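PDB 6UYH: prolyl-tRNA synthetase from Naegleria fowleri, which probably charges tRNA(Pro) with proline in two steps, ATP-dependent activation of the amino acid and transfer to the tRNA, and is bound here to halofuginone and an ATP analogue. Local coordinates for residues Ala115-Ser120 and Trp145-Arg150; Ser239-Gln244 and Tyr265-Gly270. All coordinates share one frame; numbering follows the deposited sequence.

Contact 1. Residues Ala115-Ser120 and Trp145-Arg150; sequences ALRPTS and WTNVVR. With HFG (7-bromo-6-chloro-3-{3-[(2R,3S)-3-hydroxypiperidin-2-yl]-2-oxopropyl}quinazolin-4(3H)-one), chain D; ANP (phosphoaminophosphonic acid-adenylate ester), chain C.
The R150 guanidinium carries quinazolinone atom N1 of HFG 3.2 Å above one face, while P118 O and the alpha-phosphate of ANP lie at its edge, near the plane. R117 turns one face of its guanidinium to T146 CB and its edge to N147. P118 O receives both NE and NH2 of R150 side-on, NE at 2.9 Å, in the carbonyl plane and on a lone pair. With NH1 and NH2 both bonded to ANP O2A (2.8 Å from NH2), the flat group is fixed in rotation between backbone and phosphate. R150 is extended from CG to NE, which carries its head past P118 to the nucleotide. This is the motif 2 arginine of class II synthetases, just after strand 140-149, probably stabilising charge on the alpha-phosphate; a magnesium ion lies about 4 Å from its side chain. P118 CB and CG pack on the halogenated end of the quinazolinone, and T119 OG1, bonded also to E121, accepts from HFG N1' at 2.8 Å. Bent at chi3 (55°), R117 brings NE to N147 O (2.9 Å) and NH2 to N147 OD1 (2.8 Å), near the subunit interface: N147 of the second subunit packs on R117. V149 N donates to R117 O (3.0 Å, 170° at the hydrogen), and one water bridges L116 O and V149 O.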
ATOM      1  N   ALA A 115      12.473 -10.952  13.940  1.00 18.74           N
ATOM      2  CA  ALA A 115      11.688 -11.734  12.995  1.00 18.49           C
ATOM      3  C   ALA A 115      10.883 -10.843  12.055  1.00 20.69           C
ATOM      4  O   ALA A 115      10.627  -9.667  12.329  1.00 20.66           O
ATOM      5  CB  ALA A 115      10.760 -12.697  13.747  1.00 20.10           C
ATOM      6  N   LEU A 116      10.501 -11.422  10.920  1.00 18.67           N
ATOM      7  CA  LEU A 116       9.611 -10.761   9.977  1.00 16.48           C
ATOM      8  C   LEU A 116       8.165 -11.114  10.299  1.00 18.59           C
ATOM      9  O   LEU A 116       7.847 -12.272  10.596  1.00 20.56           O
ATOM     10  CB  LEU A 116       9.936 -11.167   8.540  1.00 18.31           C
ATOM     11  CG  LEU A 116      11.393 -11.007   8.110  1.00 18.20           C
ATOM     12  CD1 LEU A 116      11.556 -11.495   6.692  1.00 20.55           C
ATOM     13  CD2 LEU A 116      11.860  -9.550   8.252  1.00 21.22           C
ATOM     14  N   ARG A 117       7.305 -10.102  10.245  1.00 16.40           N
ATOM     15  CA  ARG A 117       5.862 -10.124  10.453  1.00 17.39           C
ATOM     16  C   ARG A 117       5.202 -11.337   9.808  1.00 16.59           C
ATOM     17  O   ARG A 117       5.150 -11.418   8.574  1.00 17.09           O
ATOM     18  CB  ARG A 117       5.263  -8.831   9.866  1.00 18.93           C
ATOM     19  CG  ARG A 117       3.744  -8.765   9.816  1.00 27.82           C
ATOM     20  CD  ARG A 117       3.303  -7.350   9.433  1.00 28.73           C
ATOM     21  NE  ARG A 117       3.918  -6.908   8.184  1.00 24.12           N
ATOM     22  CZ  ARG A 117       4.256  -5.654   7.907  1.00 21.41           C
ATOM     23  NH1 ARG A 117       4.064  -4.684   8.791  1.00 18.46           N
ATOM     24  NH2 ARG A 117       4.802  -5.364   6.737  1.00 24.99           N
ATOM     25  N   PRO A 118       4.678 -12.287  10.596  1.00 17.50           N
ATOM     26  CA  PRO A 118       3.862 -13.371  10.022  1.00 21.63           C
ATOM     27  C   PRO A 118       2.372 -13.101  10.165  1.00 19.74           C
ATOM     28  O   PRO A 118       1.529 -13.813   9.612  1.00 22.32           O
ATOM     29  CB  PRO A 118       4.281 -14.582  10.855  1.00 24.71           C
ATOM     30  CG  PRO A 118       4.529 -13.985  12.218  1.00 23.66           C
ATOM     31  CD  PRO A 118       5.067 -12.580  11.990  1.00 19.02           C
ATOM     32  N   THR A 119       2.078 -12.073  10.963  1.00 15.85           N
ATOM     33  CA  THR A 119       0.775 -11.550  11.371  1.00 18.95           C
ATOM     34  C   THR A 119       1.104 -10.578  12.502  1.00 17.79           C
ATOM     35  O   THR A 119       2.206 -10.659  13.061  1.00 17.75           O
ATOM     36  CB  THR A 119      -0.212 -12.647  11.808  1.00 17.52           C
ATOM     37  OG1 THR A 119      -1.460 -12.030  12.155  1.00 20.54           O
ATOM     38  CG2 THR A 119       0.318 -13.420  13.019  1.00 18.70           C
ATOM     39  N   SER A 120       0.209  -9.647  12.852  1.00 18.07           N
ATOM     40  CA  SER A 120       0.625  -8.524  13.695  1.00 15.94           C
ATOM     41  C   SER A 120       0.018  -8.483  15.101  1.00 15.71           C
ATOM     42  O   SER A 120       0.157  -7.455  15.774  1.00 18.63           O
ATOM     43  CB  SER A 120       0.341  -7.204  12.979  1.00 16.98           C
ATOM     44  OG  SER A 120       1.087  -7.165  11.776  1.00 17.41           O
ATOM     45  N   TRP A 145      -2.847  -2.530   5.384  1.00 16.13           N
ATOM     46  CA  TRP A 145      -2.536  -3.233   4.142  1.00 15.48           C
ATOM     47  C   TRP A 145      -1.024  -3.434   4.103  1.00 18.55           C
ATOM     48  O   TRP A 145      -0.275  -2.456   3.990  1.00 20.60           O
ATOM     49  CB  TRP A 145      -3.006  -2.417   2.933  1.00 15.10           C
ATOM     50  CG  TRP A 145      -4.476  -2.190   2.907  1.00 17.62           C
ATOM     51  CD1 TRP A 145      -5.159  -1.125   3.425  1.00 20.04           C
ATOM     52  CD2 TRP A 145      -5.451  -3.046   2.315  1.00 13.88           C
ATOM     53  NE1 TRP A 145      -6.507  -1.274   3.198  1.00 17.72           N
ATOM     54  CE2 TRP A 145      -6.714  -2.455   2.532  1.00 16.96           C
ATOM     55  CE3 TRP A 145      -5.383  -4.273   1.646  1.00 16.26           C
ATOM     56  CZ2 TRP A 145      -7.899  -3.038   2.089  1.00 18.63           C
ATOM     57  CZ3 TRP A 145      -6.547  -4.848   1.202  1.00 17.26           C
ATOM     58  CH2 TRP A 145      -7.798  -4.235   1.430  1.00 17.69           C
ATOM     59  N   THR A 146      -0.572  -4.686   4.219  1.00 20.14           N
ATOM     60  CA  THR A 146       0.842  -4.964   4.447  1.00 25.33           C
ATOM     61  C   THR A 146       1.267  -6.222   3.707  1.00 20.30           C
ATOM     62  O   THR A 146       0.439  -7.032   3.263  1.00 20.24           O
ATOM     63  CB  THR A 146       1.177  -5.177   5.940  1.00 25.31           C
ATOM     64  OG1 THR A 146       0.612  -6.420   6.376  1.00 30.97           O
ATOM     65  CG2 THR A 146       0.622  -4.094   6.813  1.00 21.88           C
ATOM     66  N   ASN A 147       2.587  -6.412   3.631  1.00 15.48           N
ATOM     67  CA  ASN A 147       3.143  -7.706   3.252  1.00 14.95           C
ATOM     68  C   ASN A 147       3.375  -8.581   4.483  1.00 20.03           C
ATOM     69  O   ASN A 147       3.559  -8.094   5.593  1.00 22.14           O
ATOM     70  CB  ASN A 147       4.437  -7.545   2.435  1.00 15.57           C
ATOM     71  CG  ASN A 147       5.500  -6.733   3.137  1.00 25.13           C
ATOM     72  OD1 ASN A 147       5.233  -5.985   4.068  1.00 21.69           O
ATOM     73  ND2 ASN A 147       6.730  -6.864   2.661  1.00 28.80           N
ATOM     74  N   VAL A 148       3.346  -9.891   4.261  0.54 14.99           N
ATOM     75  CA  VAL A 148       3.438 -10.898   5.310  0.54 16.57           C
ATOM     76  C   VAL A 148       4.431 -11.951   4.844  0.54 16.62           C
ATOM     77  O   VAL A 148       4.484 -12.265   3.651  0.54 20.44           O
ATOM     78  CB  VAL A 148       2.062 -11.550   5.582  0.54 19.34           C
ATOM     79  CG1 VAL A 148       2.085 -12.302   6.890  0.54 21.10           C
ATOM     80  CG2 VAL A 148       0.953 -10.499   5.568  0.54 24.31           C
ATOM     81  N   VAL A 149       5.209 -12.505   5.773  1.00 17.89           N
ATOM     82  CA  VAL A 149       6.212 -13.521   5.448  1.00 17.19           C
ATOM     83  C   VAL A 149       5.968 -14.752   6.303  1.00 19.90           C
ATOM     84  O   VAL A 149       5.953 -14.665   7.535  1.00 19.86           O
ATOM     85  CB  VAL A 149       7.647 -13.012   5.657  1.00 17.66           C
ATOM     86  CG1 VAL A 149       8.655 -14.145   5.424  1.00 17.91           C
ATOM     87  CG2 VAL A 149       7.933 -11.819   4.730  1.00 22.04           C
ATOM     88  N   ARG A 150       5.801 -15.901   5.653  1.00 17.24           N
ATOM     89  CA  ARG A 150       5.738 -17.183   6.348  1.00 19.10           C
ATOM     90  C   ARG A 150       6.542 -18.197   5.551  1.00 20.57           C
ATOM     91  O   ARG A 150       6.303 -18.373   4.351  1.00 21.35           O
ATOM     92  CB  ARG A 150       4.292 -17.679   6.504  1.00 21.65           C
ATOM     93  CG  ARG A 150       3.405 -16.752   7.314  1.00 21.77           C
ATOM     94  CD  ARG A 150       1.943 -17.145   7.238  1.00 22.02           C
ATOM     95  NE  ARG A 150       1.122 -16.210   8.004  1.00 21.02           N
ATOM     96  CZ  ARG A 150      -0.188 -16.339   8.194  1.00 24.81           C
ATOM     97  NH1 ARG A 150      -0.838 -17.369   7.664  1.00 22.59           N
ATOM     98  NH2 ARG A 150      -0.846 -15.428   8.905  1.00 21.17           N
TER
HETATM   99  O4' HFG D 602      -2.555 -14.916  11.465  1.00 20.28           O
HETATM  100  C21 HFG D 602      -3.322 -15.612  12.098  1.00 24.81           C
HETATM  101  C3' HFG D 602      -4.563 -15.046  12.749  1.00 20.55           C
HETATM  102  C2' HFG D 602      -5.137 -13.778  12.102  1.00 20.83           C
HETATM  103  N1' HFG D 602      -4.247 -12.619  12.245  1.00 17.42           N
HETATM  104  C6' HFG D 602      -4.872 -11.384  11.757  1.00 16.82           C
HETATM  105  C5' HFG D 602      -5.259 -11.482  10.305  1.00 18.02           C
HETATM  106  C4' HFG D 602      -6.139 -12.713  10.067  1.00 17.85           C
HETATM  107  C39 HFG D 602      -5.484 -13.964  10.624  1.00 16.99           C
HETATM  108  O7' HFG D 602      -6.366 -15.079  10.464  1.00 18.66           O
HETATM  109  C1' HFG D 602      -3.061 -17.113  12.291  1.00 20.25           C
HETATM  110  N3  HFG D 602      -1.651 -17.449  12.114  1.00 19.80           N
HETATM  111  C4  HFG D 602      -0.754 -17.005  13.077  1.00 16.95           C
HETATM  112  O11 HFG D 602      -1.135 -16.397  14.060  1.00 22.03           O
HETATM  113  C10 HFG D 602       0.649 -17.302  12.761  1.00 22.33           C
HETATM  114  C5  HFG D 602       1.661 -16.928  13.643  1.00 20.51           C
HETATM  115  C2  HFG D 602      -1.236 -18.110  10.989  1.00 22.25           C
HETATM  116  N1  HFG D 602      -0.021 -18.374  10.668  1.00 23.99           N
HETATM  117  C9  HFG D 602       0.963 -17.948  11.562  1.00 23.05           C
HETATM  118  C8  HFG D 602       2.298 -18.166  11.223  1.00 22.26           C
HETATM  119  C7  HFG D 602       3.292 -17.762  12.100  1.00 23.39           C
HETATM  120 BR1  HFG D 602       5.093 -17.979  11.561  1.00 38.31          BR
HETATM  121  C6  HFG D 602       2.977 -17.180  13.309  1.00 21.53           C
HETATM  122 CL1  HFG D 602       4.215 -16.794  14.468  1.00 29.18          CL
HETATM  123  PG  ANP C 601      -3.907 -21.782   5.557  1.00 44.96           P
HETATM  124  O1G ANP C 601      -4.369 -23.125   5.876  1.00 48.39           O
HETATM  125  O2G ANP C 601      -2.335 -21.736   5.768  1.00 37.08           O
HETATM  126  O3G ANP C 601      -4.314 -21.515   4.056  1.00 52.93           O
HETATM  127  PB  ANP C 601      -4.047 -19.757   7.762  1.00 37.32           P
HETATM  128  O1B ANP C 601      -4.664 -20.127   9.026  1.00 38.66           O
HETATM  129  O2B ANP C 601      -2.500 -19.927   7.871  1.00 31.96           O
HETATM  130  N3B ANP C 601      -4.617 -20.633   6.491  1.00 46.77           N
HETATM  131  PA  ANP C 601      -4.548 -16.950   8.253  1.00 26.46           P
HETATM  132  O1A ANP C 601      -5.756 -17.000   9.104  1.00 32.74           O
HETATM  133  O2A ANP C 601      -3.323 -16.755   9.084  1.00 26.06           O
HETATM  134  O3A ANP C 601      -4.351 -18.278   7.404  1.00 31.43           O
HETATM  135  O5' ANP C 601      -4.548 -15.821   7.106  1.00 29.10           O
HETATM  136  C5' ANP C 601      -5.658 -15.001   6.671  1.00 25.80           C
HETATM  137  C4' ANP C 601      -5.945 -15.364   5.238  1.00 31.92           C
HETATM  138  O4' ANP C 601      -4.757 -15.174   4.437  1.00 24.98           O
HETATM  139  C3' ANP C 601      -6.304 -16.829   5.052  1.00 35.76           C
HETATM  140  O3' ANP C 601      -7.693 -17.038   5.281  1.00 47.43           O
HETATM  141  C2' ANP C 601      -5.914 -17.089   3.596  1.00 28.95           C
HETATM  142  O2' ANP C 601      -7.008 -16.808   2.732  1.00 29.21           O
HETATM  143  C1' ANP C 601      -4.731 -16.124   3.384  1.00 20.67           C
HETATM  144  N9  ANP C 601      -3.430 -16.779   3.390  1.00 24.31           N
HETATM  145  C8  ANP C 601      -2.895 -17.554   4.388  1.00 21.83           C
HETATM  146  N7  ANP C 601      -1.697 -18.015   4.128  1.00 23.11           N
HETATM  147  C5  ANP C 601      -1.418 -17.506   2.865  1.00 21.25           C
HETATM  148  C6  ANP C 601      -0.301 -17.629   2.021  1.00 22.18           C
HETATM  149  N6  ANP C 601       0.816 -18.283   2.349  1.00 20.37           N
HETATM  150  N1  ANP C 601      -0.361 -17.023   0.813  1.00 19.74           N
HETATM  151  C2  ANP C 601      -1.454 -16.322   0.498  1.00 19.60           C
HETATM  152  N3  ANP C 601      -2.559 -16.121   1.219  1.00 19.85           N
HETATM  153  C4  ANP C 601      -2.479 -16.747   2.399  1.00 20.06           C
HETATM  154  O   HOH W   1       8.169 -14.707   9.432  1.00 20.69           O

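Contact 2. Residues Ser239-Gln244 and Tyr265-Gly270; sequences SHHLGQ and YQNSWG. With HFG (7-bromo-6-chloro-3-{3-[(2R,3S)-3-hydroxypiperidin-2-yl]-2-oxopropyl}quinazolin-4(3H)-one), chain D.
Strands 239-243 and 265-270 run antiparallel, their axes 4.6 Å apart at closest approach, with H240 and S268 as a hydrogen-bonded pair (H240 N to S268 O 2.8 Å) flanked by the non-hydrogen-bonded pairs S239-W269 and H241-N267. Near the end of the first strand, L242 and G243 both face Q266 in a classic beta bulge: L242 N donates to Q266 O at 2.7 Å, and G243 O accepts from Q266 N. A water joins G243 O to Q266 OE1. CG of H241 lies anti to the backbone N, which brings the imidazole alongside N267, and ND1 donates to N267 OD1 (3.0 Å, 170° at the hydrogen); the amide oxygen sits in the ring plane, although the amide itself is turned 71° from it. N267 ND2 reaches A180 O and E183 on helix 177-198, so both ends of the amide are used. On this same face W269 CB packs against S239. S268 and H240 lie on the other face, where L242 CD1 meets S268 OG. H240, its ND1 taken by T220, points NE2 at the piperidine hydroxyl HFG O7' (2.8 Å), which lies near the ring plane, and G270 N comes within 3.4 Å of HFG C4'. At the far end Q244 lies over one face of the Y265 ring, CG 3.9 Å from the centroid in a CH-pi contact, its amide stacked at 23° to the ring; NE2 is bonded to F263 O. These neighbouring strands belong to the largely antiparallel sheet of the class II synthetase core and form one wall of the halofuginone pocket.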
ATOM      1  N   SER A 239     -12.376 -14.431   9.730  1.00 20.48           N
ATOM      2  CA  SER A 239     -12.801 -13.413  10.692  1.00 19.38           C
ATOM      3  C   SER A 239     -12.991 -14.072  12.058  1.00 19.67           C
ATOM      4  O   SER A 239     -13.880 -14.914  12.226  1.00 22.54           O
ATOM      5  CB  SER A 239     -14.080 -12.724  10.211  1.00 20.96           C
ATOM      6  OG  SER A 239     -14.468 -11.679  11.085  1.00 20.92           O
ATOM      7  N   HIS A 240     -12.146 -13.698  13.021  1.00 21.69           N
ATOM      8  CA  HIS A 240     -12.075 -14.325  14.339  1.00 21.40           C
ATOM      9  C   HIS A 240     -12.738 -13.459  15.393  1.00 23.48           C
ATOM     10  O   HIS A 240     -12.521 -12.246  15.426  1.00 21.31           O
ATOM     11  CB  HIS A 240     -10.628 -14.513  14.807  1.00 24.16           C
ATOM     12  CG  HIS A 240      -9.736 -15.212  13.838  1.00 22.14           C
ATOM     13  ND1 HIS A 240      -9.791 -16.571  13.625  1.00 23.21           N
ATOM     14  CD2 HIS A 240      -8.729 -14.747  13.064  1.00 19.79           C
ATOM     15  CE1 HIS A 240      -8.876 -16.910  12.738  1.00 22.94           C
ATOM     16  NE2 HIS A 240      -8.213 -15.822  12.386  1.00 25.12           N
ATOM     17  N   HIS A 241     -13.471 -14.094  16.309  1.00 25.08           N
ATOM     18  CA  HIS A 241     -13.711 -13.506  17.620  1.00 22.12           C
ATOM     19  C   HIS A 241     -12.644 -14.029  18.578  1.00 30.89           C
ATOM     20  O   HIS A 241     -12.546 -15.240  18.808  1.00 28.00           O
ATOM     21  CB  HIS A 241     -15.109 -13.821  18.142  1.00 25.54           C
ATOM     22  CG  HIS A 241     -15.378 -13.254  19.506  1.00 27.16           C
ATOM     23  ND1 HIS A 241     -15.164 -11.925  19.812  1.00 28.59           N
ATOM     24  CD2 HIS A 241     -15.820 -13.834  20.645  1.00 29.23           C
ATOM     25  CE1 HIS A 241     -15.465 -11.711  21.080  1.00 32.83           C
ATOM     26  NE2 HIS A 241     -15.869 -12.854  21.610  1.00 31.45           N
ATOM     27  N   LEU A 242     -11.830 -13.124  19.111  1.00 26.93           N
ATOM     28  CA  LEU A 242     -10.733 -13.505  19.988  1.00 25.54           C
ATOM     29  C   LEU A 242     -11.145 -13.518  21.453  1.00 27.52           C
ATOM     30  O   LEU A 242     -10.354 -13.939  22.306  1.00 32.61           O
ATOM     31  CB  LEU A 242      -9.536 -12.563  19.772  1.00 29.18           C
ATOM     32  CG  LEU A 242      -9.006 -12.394  18.338  1.00 27.45           C
ATOM     33  CD1 LEU A 242      -7.907 -11.321  18.302  1.00 24.62           C
ATOM     34  CD2 LEU A 242      -8.485 -13.719  17.776  1.00 26.08           C
ATOM     35  N   GLY A 243     -12.375 -13.111  21.754  1.00 26.51           N
ATOM     36  CA  GLY A 243     -12.819 -13.027  23.129  1.00 33.45           C
ATOM     37  C   GLY A 243     -11.907 -12.121  23.921  1.00 34.71           C
ATOM     38  O   GLY A 243     -11.502 -11.047  23.461  1.00 30.36           O
ATOM     39  N   GLN A 244     -11.558 -12.571  25.125  1.00 31.46           N
ATOM     40  CA  GLN A 244     -10.599 -11.886  25.980  1.00 33.52           C
ATOM     41  C   GLN A 244      -9.269 -12.630  26.045  1.00 31.21           C
ATOM     42  O   GLN A 244      -8.463 -12.379  26.948  1.00 31.57           O
ATOM     43  CB  GLN A 244     -11.187 -11.700  27.378  1.00 35.71           C
ATOM     44  CG  GLN A 244     -12.458 -10.853  27.394  1.00 34.01           C
ATOM     45  CD  GLN A 244     -13.153 -10.859  28.739  1.00 41.56           C
ATOM     46  OE1 GLN A 244     -13.226 -11.892  29.403  1.00 42.00           O
ATOM     47  NE2 GLN A 244     -13.664  -9.700  29.152  1.00 38.91           N
ATOM     48  N   TYR A 265     -12.894  -7.041  24.719  1.00 28.53           N
ATOM     49  CA  TYR A 265     -13.179  -8.084  23.746  1.00 29.41           C
ATOM     50  C   TYR A 265     -12.546  -7.689  22.420  1.00 32.48           C
ATOM     51  O   TYR A 265     -12.596  -6.519  22.026  1.00 30.96           O
ATOM     52  CB  TYR A 265     -14.684  -8.276  23.587  1.00 27.18           C
ATOM     53  CG  TYR A 265     -15.312  -8.920  24.805  1.00 32.31           C
ATOM     54  CD1 TYR A 265     -15.558 -10.288  24.833  1.00 40.55           C
ATOM     55  CD2 TYR A 265     -15.623  -8.170  25.928  1.00 37.46           C
ATOM     56  CE1 TYR A 265     -16.121 -10.895  25.948  1.00 41.37           C
ATOM     57  CE2 TYR A 265     -16.189  -8.770  27.052  1.00 40.91           C
ATOM     58  CZ  TYR A 265     -16.429 -10.134  27.049  1.00 46.33           C
ATOM     59  OH  TYR A 265     -16.985 -10.744  28.150  1.00 55.33           O
ATOM     60  N   GLN A 266     -11.922  -8.656  21.746  1.00 25.56           N
ATOM     61  CA  GLN A 266     -11.201  -8.370  20.512  1.00 24.41           C
ATOM     62  C   GLN A 266     -11.611  -9.304  19.388  1.00 27.00           C
ATOM     63  O   GLN A 266     -12.034 -10.442  19.617  1.00 22.13           O
ATOM     64  CB  GLN A 266      -9.690  -8.484  20.683  1.00 24.27           C
ATOM     65  CG  GLN A 266      -9.085  -7.391  21.549  1.00 26.35           C
ATOM     66  CD  GLN A 266      -7.636  -7.670  21.852  1.00 28.16           C
ATOM     67  OE1 GLN A 266      -7.321  -8.353  22.828  1.00 27.15           O
ATOM     68  NE2 GLN A 266      -6.740  -7.166  21.003  1.00 23.63           N
ATOM     69  N   ASN A 267     -11.463  -8.793  18.166  1.00 23.07           N
ATOM     70  CA  ASN A 267     -11.543  -9.560  16.930  1.00 22.43           C
ATOM     71  C   ASN A 267     -10.287  -9.297  16.110  1.00 21.76           C
ATOM     72  O   ASN A 267      -9.621  -8.271  16.281  1.00 21.55           O
ATOM     73  CB  ASN A 267     -12.743  -9.161  16.062  1.00 20.41           C
ATOM     74  CG  ASN A 267     -14.059  -9.275  16.776  1.00 23.30           C
ATOM     75  OD1 ASN A 267     -14.246 -10.113  17.668  1.00 23.76           O
ATOM     76  ND2 ASN A 267     -15.007  -8.443  16.362  1.00 22.27           N
ATOM     77  N   SER A 268      -9.990 -10.208  15.183  1.00 22.26           N
ATOM     78  CA  SER A 268      -9.083  -9.893  14.079  1.00 17.88           C
ATOM     79  C   SER A 268      -9.566 -10.619  12.832  1.00 20.03           C
ATOM     80  O   SER A 268     -10.301 -11.604  12.910  1.00 20.36           O
ATOM     81  CB  SER A 268      -7.614 -10.241  14.404  1.00 20.86           C
ATOM     82  OG  SER A 268      -7.422 -11.638  14.514  1.00 22.76           O
ATOM     83  N   TRP A 269      -9.173 -10.108  11.664  1.00 19.02           N
ATOM     84  CA  TRP A 269      -9.728 -10.607  10.415  1.00 19.61           C
ATOM     85  C   TRP A 269      -8.765 -10.253   9.290  1.00 16.10           C
ATOM     86  O   TRP A 269      -8.144  -9.190   9.321  1.00 17.43           O
ATOM     87  CB  TRP A 269     -11.132 -10.029  10.139  1.00 21.32           C
ATOM     88  CG  TRP A 269     -11.464  -8.702  10.855  1.00 22.15           C
ATOM     89  CD1 TRP A 269     -11.964  -8.551  12.125  1.00 18.79           C
ATOM     90  CD2 TRP A 269     -11.341  -7.367  10.315  1.00 18.39           C
ATOM     91  NE1 TRP A 269     -12.149  -7.210  12.412  1.00 20.65           N
ATOM     92  CE2 TRP A 269     -11.776  -6.464  11.320  1.00 20.58           C
ATOM     93  CE3 TRP A 269     -10.918  -6.856   9.080  1.00 18.28           C
ATOM     94  CZ2 TRP A 269     -11.791  -5.077  11.131  1.00 21.13           C
ATOM     95  CZ3 TRP A 269     -10.929  -5.457   8.893  1.00 19.60           C
ATOM     96  CH2 TRP A 269     -11.359  -4.593   9.918  1.00 19.23           C
ATOM     97  N   GLY A 270      -8.620 -11.153   8.323  1.00 18.11           N
ATOM     98  CA  GLY A 270      -7.689 -10.910   7.230  1.00 15.74           C
ATOM     99  C   GLY A 270      -8.160 -11.503   5.922  1.00 18.50           C
ATOM    100  O   GLY A 270      -8.843 -12.531   5.887  1.00 18.97           O
TER
HETATM  101  O4' HFG D 602      -2.555 -14.916  11.465  1.00 20.28           O
HETATM  102  C21 HFG D 602      -3.322 -15.612  12.098  1.00 24.81           C
HETATM  103  C3' HFG D 602      -4.563 -15.046  12.749  1.00 20.55           C
HETATM  104  C2' HFG D 602      -5.137 -13.778  12.102  1.00 20.83           C
HETATM  105  N1' HFG D 602      -4.247 -12.619  12.245  1.00 17.42           N
HETATM  106  C6' HFG D 602      -4.872 -11.384  11.757  1.00 16.82           C
HETATM  107  C5' HFG D 602      -5.259 -11.482  10.305  1.00 18.02           C
HETATM  108  C4' HFG D 602      -6.139 -12.713  10.067  1.00 17.85           C
HETATM  109  C39 HFG D 602      -5.484 -13.964  10.624  1.00 16.99           C
HETATM  110  O7' HFG D 602      -6.366 -15.079  10.464  1.00 18.66           O
HETATM  111  C1' HFG D 602      -3.061 -17.113  12.291  1.00 20.25           C
HETATM  112  N3  HFG D 602      -1.651 -17.449  12.114  1.00 19.80           N
HETATM  113  C4  HFG D 602      -0.754 -17.005  13.077  1.00 16.95           C
HETATM  114  O11 HFG D 602      -1.135 -16.397  14.060  1.00 22.03           O
HETATM  115  C10 HFG D 602       0.649 -17.302  12.761  1.00 22.33           C
HETATM  116  C5  HFG D 602       1.661 -16.928  13.643  1.00 20.51           C
HETATM  117  C2  HFG D 602      -1.236 -18.110  10.989  1.00 22.25           C
HETATM  118  N1  HFG D 602      -0.021 -18.374  10.668  1.00 23.99           N
HETATM  119  C9  HFG D 602       0.963 -17.948  11.562  1.00 23.05           C
HETATM  120  C8  HFG D 602       2.298 -18.166  11.223  1.00 22.26           C
HETATM  121  C7  HFG D 602       3.292 -17.762  12.100  1.00 23.39           C
HETATM  122 BR1  HFG D 602       5.093 -17.979  11.561  1.00 38.31          BR
HETATM  123  C6  HFG D 602       2.977 -17.180  13.309  1.00 21.53           C
HETATM  124 CL1  HFG D 602       4.215 -16.794  14.468  1.00 29.18          CL
HETATM  125  O   HOH W   2      -8.692 -10.620  23.408  1.00 31.91           O

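Contact 1 and contact 2 grip halofuginone from different parts of one class II catalytic core; their centres are about 18 Å apart and their nearest atoms about 6 Å, without touching. Residues 115-120 and 145-150 hold the quinazolinone and the amine of the piperidine, whereas 239-244 and 265-270 take the hydroxyl and ring carbons of that piperidine. E121 ties the two: it bonds to HFG and to T119 of contact 1, and weakly to S268 of contact 2. R150 of contact 1 touches both ligands, while the side chain of H240 comes within about 4 Å of the same nucleotide. Consistent with known halofuginone complexes, the drug probably occupies the proline and tRNA 3'-end sites beside bound nucleotide.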